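Local coordinates for hypothetical sensory transduction histidine kinase (Methanosarcina mazei, PDB 3LI9), which is probably a membrane-bound protein histidine kinase that autophosphorylates on histidine using ATP, represented here by its extracellular Cache sensor domain, at residues P131-T140 and S152-F163. Residues are numbered along the deposited sequence; the frame is centred on the assembly and turned at random.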
loop_
_atom_site.group_PDB
_atom_site.type_symbol
_atom_site.label_atom_id
_atom_site.label_comp_id
_atom_site.label_asym_id
_atom_site.label_seq_id
_atom_site.Cartn_x
_atom_site.Cartn_y
_atom_site.Cartn_z
ATOM N N PRO A 131 9.033 9.111 -5.544
ATOM C CA PRO A 131 9.923 9.747 -4.571
ATOM C C PRO A 131 10.990 10.622 -5.194
ATOM O O PRO A 131 11.389 11.624 -4.585
ATOM C CB PRO A 131 10.619 8.558 -3.891
ATOM C CG PRO A 131 9.608 7.463 -3.966
ATOM C CD PRO A 131 8.840 7.678 -5.269
ATOM N N LYS A 132 11.528 10.222 -6.336
ATOM C CA LYS A 132 12.559 11.025 -7.001
ATOM C C LYS A 132 12.077 12.441 -7.393
ATOM O O LYS A 132 12.798 13.422 -7.195
ATOM C CB LYS A 132 13.054 10.351 -8.256
ATOM C CG LYS A 132 14.195 11.082 -8.935
ATOM C CD LYS A 132 14.728 10.312 -10.118
ATOM C CE LYS A 132 15.783 11.223 -10.766
ATOM N NZ LYS A 132 16.736 10.526 -11.610
ATOM N N THR A 133 10.866 12.541 -7.926
ATOM C CA THR A 133 10.395 13.830 -8.470
ATOM C C THR A 133 9.705 14.654 -7.391
ATOM O O THR A 133 9.718 15.883 -7.433
ATOM C CB THR A 133 9.497 13.601 -9.713
ATOM O OG1 THR A 133 8.358 12.816 -9.340
ATOM C CG2 THR A 133 10.246 12.863 -10.803
ATOM N N THR A 134 9.120 13.990 -6.393
ATOM C CA THR A 134 8.434 14.709 -5.342
ATOM C C THR A 134 9.285 14.957 -4.095
ATOM O O THR A 134 8.967 15.847 -3.292
ATOM C CB THR A 134 7.122 14.029 -4.888
ATOM O OG1 THR A 134 7.418 12.830 -4.160
ATOM C CG2 THR A 134 6.154 13.744 -6.071
ATOM N N GLY A 135 10.322 14.139 -3.918
ATOM C CA GLY A 135 11.090 14.136 -2.689
ATOM C C GLY A 135 10.301 13.705 -1.479
ATOM O O GLY A 135 10.774 13.903 -0.376
ATOM N N LYS A 136 9.126 13.067 -1.632
ATOM C CA LYS A 136 8.342 12.673 -0.474
ATOM C C LYS A 136 8.167 11.103 -0.287
ATOM O O LYS A 136 8.240 10.376 -1.243
ATOM C CB LYS A 136 6.956 13.306 -0.573
ATOM C CG LYS A 136 7.008 14.880 -0.617
ATOM C CD LYS A 136 6.483 15.494 0.715
ATOM C CE LYS A 136 6.888 17.002 0.900
ATOM N NZ LYS A 136 6.049 17.651 1.943
ATOM N N ASP A 137 7.974 10.621 0.927
ATOM C CA ASP A 137 7.550 9.202 1.137
ATOM C C ASP A 137 6.292 8.911 0.317
ATOM O O ASP A 137 5.344 9.730 0.307
ATOM C CB ASP A 137 7.268 8.985 2.636
ATOM C CG ASP A 137 8.437 9.356 3.457
ATOM O OD1 ASP A 137 9.539 8.885 3.099
ATOM O OD2 ASP A 137 8.308 10.204 4.401
ATOM N N THR A 138 6.234 7.759 -0.353
ATOM C CA THR A 138 5.102 7.401 -1.211
ATOM C C THR A 138 4.557 6.023 -0.912
ATOM O O THR A 138 5.264 5.193 -0.346
ATOM C CB THR A 138 5.502 7.512 -2.679
ATOM O OG1 THR A 138 6.375 6.423 -3.029
ATOM C CG2 THR A 138 6.254 8.798 -2.861
ATOM N N LEU A 139 3.295 5.807 -1.272
ATOM C CA LEU A 139 2.655 4.555 -1.188
ATOM C C LEU A 139 2.002 4.338 -2.556
ATOM O O LEU A 139 1.184 5.183 -3.017
ATOM C CB LEU A 139 1.618 4.581 -0.066
ATOM C CG LEU A 139 0.698 3.421 0.051
ATOM C CD1 LEU A 139 1.422 2.153 0.490
ATOM C CD2 LEU A 139 -0.378 3.779 1.107
ATOM N N THR A 140 2.373 3.236 -3.205
ATOM C CA THR A 140 1.791 2.940 -4.539
ATOM C C THR A 140 0.312 2.552 -4.379
ATOM O O THR A 140 -0.204 2.154 -3.310
ATOM C CB THR A 140 2.510 1.707 -5.192
ATOM O OG1 THR A 140 2.200 0.535 -4.414
ATOM C CG2 THR A 140 4.020 1.994 -5.306
ATOM N N SER A 152 3.424 -1.042 -2.182
ATOM C CA SER A 152 4.803 -0.709 -1.837
ATOM C C SER A 152 4.893 0.626 -1.142
ATOM O O SER A 152 4.239 1.569 -1.586
ATOM C CB SER A 152 5.612 -0.612 -3.178
ATOM O OG SER A 152 6.973 -0.597 -2.842
ATOM N N TYR A 153 5.730 0.700 -0.122
ATOM C CA TYR A 153 6.011 1.968 0.571
ATOM C C TYR A 153 7.438 2.353 0.189
ATOM O O TYR A 153 8.345 1.534 0.327
ATOM C CB TYR A 153 6.002 1.768 2.093
ATOM C CG TYR A 153 4.656 1.392 2.720
ATOM C CD1 TYR A 153 3.903 2.360 3.401
ATOM C CD2 TYR A 153 4.131 0.095 2.591
ATOM C CE1 TYR A 153 2.692 2.027 3.977
ATOM C CE2 TYR A 153 2.873 -0.240 3.141
ATOM C CZ TYR A 153 2.189 0.765 3.841
ATOM O OH TYR A 153 0.962 0.447 4.396
ATOM N N ASP A 154 7.669 3.609 -0.204
ATOM C CA ASP A 154 9.015 3.976 -0.654
ATOM C C ASP A 154 9.390 5.319 -0.065
ATOM O O ASP A 154 8.592 6.230 -0.058
ATOM C CB ASP A 154 9.080 4.067 -2.176
ATOM C CG ASP A 154 8.679 2.766 -2.822
ATOM O OD1 ASP A 154 9.563 1.882 -2.885
ATOM O OD2 ASP A 154 7.465 2.553 -3.169
ATOM N N SER A 155 10.629 5.424 0.385
ATOM C CA SER A 155 11.114 6.721 0.954
ATOM C C SER A 155 12.411 7.121 0.303
ATOM O O SER A 155 13.278 6.293 0.041
ATOM C CB SER A 155 11.449 6.574 2.456
ATOM O OG SER A 155 10.305 6.364 3.228
ATOM N N PRO A 156 12.528 8.418 -0.041
ATOM C CA PRO A 156 13.732 8.876 -0.664
ATOM C C PRO A 156 14.925 8.929 0.306
ATOM O O PRO A 156 14.757 9.291 1.470
ATOM C CB PRO A 156 13.336 10.311 -1.175
ATOM C CG PRO A 156 12.291 10.767 -0.155
ATOM C CD PRO A 156 11.493 9.482 0.118
ATOM N N ILE A 157 16.118 8.649 -0.235
ATOM C CA ILE A 157 17.424 8.686 0.483
ATOM C C ILE A 157 18.097 9.956 -0.007
ATOM O O ILE A 157 18.350 10.094 -1.222
ATOM C CB ILE A 157 18.294 7.558 0.064
ATOM C CG1 ILE A 157 17.602 6.203 0.490
ATOM C CG2 ILE A 157 19.643 7.661 0.745
ATOM C CD1 ILE A 157 18.421 4.890 -0.089
ATOM N N PHE A 158 18.298 10.892 0.899
ATOM C CA PHE A 158 18.925 12.209 0.495
ATOM C C PHE A 158 20.287 12.244 1.096
ATOM O O PHE A 158 20.429 12.140 2.350
ATOM C CB PHE A 158 18.100 13.380 1.008
ATOM C CG PHE A 158 16.867 13.601 0.253
ATOM C CD1 PHE A 158 16.939 14.303 -0.960
ATOM C CD2 PHE A 158 15.621 13.208 0.735
ATOM C CE1 PHE A 158 15.747 14.581 -1.744
ATOM C CE2 PHE A 158 14.431 13.500 -0.044
ATOM C CZ PHE A 158 14.540 14.130 -1.304
ATOM N N LYS A 159 21.301 12.401 0.246
ATOM C CA LYS A 159 22.727 12.463 0.670
ATOM C C LYS A 159 23.274 13.777 0.100
ATOM O O LYS A 159 23.041 14.080 -1.091
ATOM C CB LYS A 159 23.513 11.297 0.052
ATOM C CG LYS A 159 23.151 9.960 0.642
ATOM C CD LYS A 159 23.716 8.776 -0.197
ATOM C CE LYS A 159 25.128 8.548 0.139
ATOM N NZ LYS A 159 25.580 7.248 -0.468
ATOM N N ASN A 160 23.949 14.549 0.932
ATOM C CA ASN A 160 24.492 15.855 0.542
ATOM C C ASN A 160 23.340 16.736 0.096
ATOM O O ASN A 160 23.518 17.590 -0.748
ATOM C CB ASN A 160 25.593 15.680 -0.534
ATOM C CG ASN A 160 26.461 14.396 -0.299
ATOM O OD1 ASN A 160 27.138 14.211 0.760
ATOM N ND2 ASN A 160 26.404 13.510 -1.262
ATOM N N GLY A 161 22.133 16.516 0.674
ATOM C CA GLY A 161 20.963 17.313 0.291
ATOM C C GLY A 161 20.301 16.900 -1.037
ATOM O O GLY A 161 19.305 17.476 -1.421
ATOM N N GLU A 162 20.849 15.896 -1.697
ATOM C CA GLU A 162 20.387 15.484 -3.019
ATOM C C GLU A 162 19.804 14.110 -3.025
ATOM O O GLU A 162 20.267 13.214 -2.286
ATOM C CB GLU A 162 21.571 15.438 -3.949
ATOM C CG GLU A 162 22.094 16.858 -4.191
ATOM C CD GLU A 162 23.270 16.856 -5.185
ATOM O OE1 GLU A 162 23.647 15.768 -5.659
ATOM O OE2 GLU A 162 23.814 17.934 -5.486
ATOM N N PHE A 163 18.823 13.935 -3.886
ATOM C CA PHE A 163 18.267 12.586 -4.066
ATOM C C PHE A 163 19.290 11.555 -4.505
ATOM O O PHE A 163 19.951 11.702 -5.542
ATOM C CB PHE A 163 17.106 12.637 -5.035
ATOM C CG PHE A 163 16.482 11.307 -5.286
ATOM C CD1 PHE A 163 15.486 10.850 -4.440
ATOM C CD2 PHE A 163 16.848 10.534 -6.398
ATOM C CE1 PHE A 163 14.851 9.610 -4.709
ATOM C CE2 PHE A 163 16.238 9.288 -6.665
ATOM C CZ PHE A 163 15.238 8.850 -5.810
#
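With CG anti to the backbone N (chi1 180°), the F163 side chain carries its ring to K132, and one face of that ring lies against the last turn of helix 126-134. K132 has its own CG anti to N (chi1 -176°) and an extended chain, which lays CB and CG against the ring. K132 CA lies 3.7 Å from the F163 ring centroid and 19° off the normal, a CH-pi contact shifted toward the rim, and the lysine chain crosses F163 at roughly a right angle, with K132 CG 3.5 Å from F163 CE2, before its amino group leaves to form a salt bridge with E80. P156 CB borders the same ring in its plane. With an alanine in place of F163, the backbone and aliphatic stem of K132 would probably lose the flat surface they rest on, opening a gap between helix end and hairpin.

After G135, which has positive phi, the chain turns back and strand 138-139 pairs with strand 148-159 in the antiparallel sheet of the PDC (Cache) fold. Helix 13-48 packs on Y153 and S155, while helix 126-134 covers D154. Reciprocal bonds define the hydrogen-bonded pair T138-D154, T138 N to D154 O measuring 2.8 Å and D154 N to T138 O 2.9 Å. Next along, T140 N donates to S152 O, and T140 OG1 accepts from S152 N at 3.0 Å, a side-chain oxygen continuing the backbone pattern. In the non-hydrogen-bonded pair, L139 CD1 makes a CH-pi contact almost centrally over the Y153 face, 3.6 Å from the ring centroid. D137 OD1 accepts a hydrogen bond from S155 OG (2.6 Å), which approaches from above the carboxylate plane, while D137 OD2 forms a salt bridge with R41 of helix 13-48.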